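PDB 3C8U: fructokinase from Silicibacter sp., which probably transfers a phosphate group from ATP to fructose, as a fructokinase. Local coordinates for residues A[10-15]-A[47-52]. Numbering follows the deposited sequence.
Sequences GVLERL and SAQGLP
A Schellman motif ends helix 36-48, and its residues pack against the C-terminal end of helix 4-14 and Leu15 just beyond it. Helix 36-48 probably follows the P-loop of a P-loop kinase fold, and the contact is at its far, C-terminal end. Gly50 is the C-prime residue of the motif. Its phi is positive (86°), as is usual at this position, and its N bonds to Ser47 O at 2.9 Å. The N of Leu51 bonds back to Leu46 O. This turn presents Gln49 and Leu51, on either side of Gly50, to the end of helix 4-14 and Leu15.

The contact is apolar, and Leu12 is at its middle. Its two methyl branches divide the work. CD1 of Leu12 lies 3.6 Å from CB of Gln49 and 3.8 Å from CG of Gln49, where the two side chains cross at about a right angle. Only the aliphatic base of Gln49 takes part. The chain bends at chi2 (-60°), and the amide leads away from Leu12. The CD2 branch of Leu12 faces Leu51, and these two leucines run past each other in opposite directions. Their modelled methyl-to-methyl spacing is too short to be trusted, and two conformers of Leu12 were deposited. CD1 of Leu51 also lies 3.6 Å from CD1 of Leu15.

Around this patch, Val11 and Leu12 also touch Leu46 of helix 36-48. Leu15 is buried against Val150 of strand 150-154, and Val11 packs on Ile152 of that strand and on Leu203 of the edge strand 203-205. Beyond Leu51 the chain enters strand 53-57 at the other edge of the parallel sheet, with Pro52 bonded through its backbone to Arg125 and Val126.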
loop_
_atom_site.group_PDB
_atom_site.type_symbol
_atom_site.label_atom_id
_atom_site.label_comp_id
_atom_site.label_asym_id
_atom_site.label_seq_id
_atom_site.Cartn_x
_atom_site.Cartn_y
_atom_site.Cartn_z
ATOM N N GLY A 10 18.883 3.789 -4.516
ATOM C CA GLY A 10 18.201 5.071 -4.692
ATOM C C GLY A 10 17.448 5.515 -3.455
ATOM O O GLY A 10 17.447 6.686 -3.064
ATOM N N VAL A 11 16.841 4.545 -2.783
ATOM C CA VAL A 11 16.160 4.811 -1.515
ATOM C C VAL A 11 17.178 5.230 -0.479
ATOM O O VAL A 11 17.029 6.265 0.195
ATOM C CB VAL A 11 15.337 3.580 -1.019
ATOM C CG1 VAL A 11 14.849 3.791 0.432
ATOM C CG2 VAL A 11 14.179 3.343 -1.985
ATOM N N LEU A 12 18.271 4.480 -0.406
ATOM C CA LEU A 12 19.290 4.759 0.612
ATOM C C LEU A 12 19.869 6.176 0.486
ATOM O O LEU A 12 20.114 6.861 1.476
ATOM C CB LEU A 12 20.436 3.742 0.576
ATOM C CG LEU A 12 20.119 2.329 1.058
ATOM C CD1 LEU A 12 21.357 1.446 0.972
ATOM C CD2 LEU A 12 19.590 2.366 2.469
ATOM N N GLU A 13 20.089 6.597 -0.733
ATOM C CA GLU A 13 20.718 7.897 -1.018
ATOM C C GLU A 13 19.810 9.019 -0.605
ATOM O O GLU A 13 20.253 10.140 -0.385
ATOM C CB GLU A 13 21.006 8.091 -2.516
ATOM C CG GLU A 13 21.997 7.124 -3.065
ATOM C CD GLU A 13 22.135 7.263 -4.565
ATOM O OE1 GLU A 13 21.308 7.965 -5.185
ATOM O OE2 GLU A 13 23.049 6.628 -5.100
ATOM N N ARG A 14 18.535 8.715 -0.557
ATOM C CA ARG A 14 17.517 9.741 -0.304
ATOM C C ARG A 14 17.098 9.808 1.156
ATOM O O ARG A 14 16.488 10.784 1.603
ATOM C CB ARG A 14 16.316 9.541 -1.208
ATOM C CG ARG A 14 16.639 9.840 -2.659
ATOM C CD ARG A 14 15.427 9.477 -3.529
ATOM N NE ARG A 14 15.548 9.916 -4.930
ATOM C CZ ARG A 14 16.381 9.384 -5.810
ATOM N NH1 ARG A 14 17.215 8.409 -5.460
ATOM N NH2 ARG A 14 16.398 9.851 -7.052
ATOM N N LEU A 15 17.444 8.769 1.895
ATOM C CA LEU A 15 17.198 8.743 3.355
ATOM C C LEU A 15 18.271 9.577 4.039
ATOM O O LEU A 15 19.310 9.837 3.479
ATOM C CB LEU A 15 17.214 7.307 3.871
ATOM C CG LEU A 15 16.001 6.489 3.377
ATOM C CD1 LEU A 15 16.193 5.049 3.818
ATOM C CD2 LEU A 15 14.642 7.076 3.862
ATOM N N SER A 47 17.702 -3.923 4.482
ATOM C CA SER A 47 18.174 -4.552 5.700
ATOM C C SER A 47 19.632 -5.020 5.506
ATOM O O SER A 47 20.484 -4.858 6.397
ATOM C CB SER A 47 17.261 -5.721 6.118
ATOM O OG SER A 47 15.908 -5.291 6.330
ATOM N N ALA A 48 19.924 -5.523 4.322
ATOM C CA ALA A 48 21.249 -6.105 4.021
ATOM C C ALA A 48 22.314 -5.007 3.935
ATOM O O ALA A 48 23.524 -5.272 4.004
ATOM C CB ALA A 48 21.223 -6.943 2.711
ATOM N N GLN A 49 21.837 -3.777 3.784
ATOM C CA GLN A 49 22.717 -2.611 3.660
ATOM C C GLN A 49 22.724 -1.856 4.967
ATOM O O GLN A 49 23.074 -0.679 5.006
ATOM C CB GLN A 49 22.270 -1.668 2.545
ATOM C CG GLN A 49 22.346 -2.253 1.157
ATOM C CD GLN A 49 23.721 -2.678 0.740
ATOM O OE1 GLN A 49 24.738 -2.141 1.176
ATOM N NE2 GLN A 49 23.758 -3.611 -0.183
ATOM N N GLY A 50 22.271 -2.549 6.005
ATOM C CA GLY A 50 22.364 -2.062 7.409
ATOM C C GLY A 50 21.231 -1.175 7.859
ATOM O O GLY A 50 21.321 -0.470 8.877
ATOM N N LEU A 51 20.155 -1.194 7.080
ATOM C CA LEU A 51 18.936 -0.461 7.430
ATOM C C LEU A 51 17.775 -1.436 7.584
ATOM O O LEU A 51 17.067 -1.689 6.631
ATOM C CB LEU A 51 18.569 0.579 6.360
ATOM C CG LEU A 51 19.132 1.994 6.396
ATOM C CD1 LEU A 51 18.607 2.767 5.180
ATOM C CD2 LEU A 51 18.755 2.697 7.700
ATOM N N PRO A 52 17.571 -1.974 8.793
ATOM C CA PRO A 52 16.494 -2.937 9.024
ATOM C C PRO A 52 15.149 -2.355 8.678
ATOM O O PRO A 52 14.731 -1.352 9.210
ATOM C CB PRO A 52 16.595 -3.245 10.520
ATOM C CG PRO A 52 17.972 -2.865 10.905
ATOM C CD PRO A 52 18.352 -1.722 10.015
#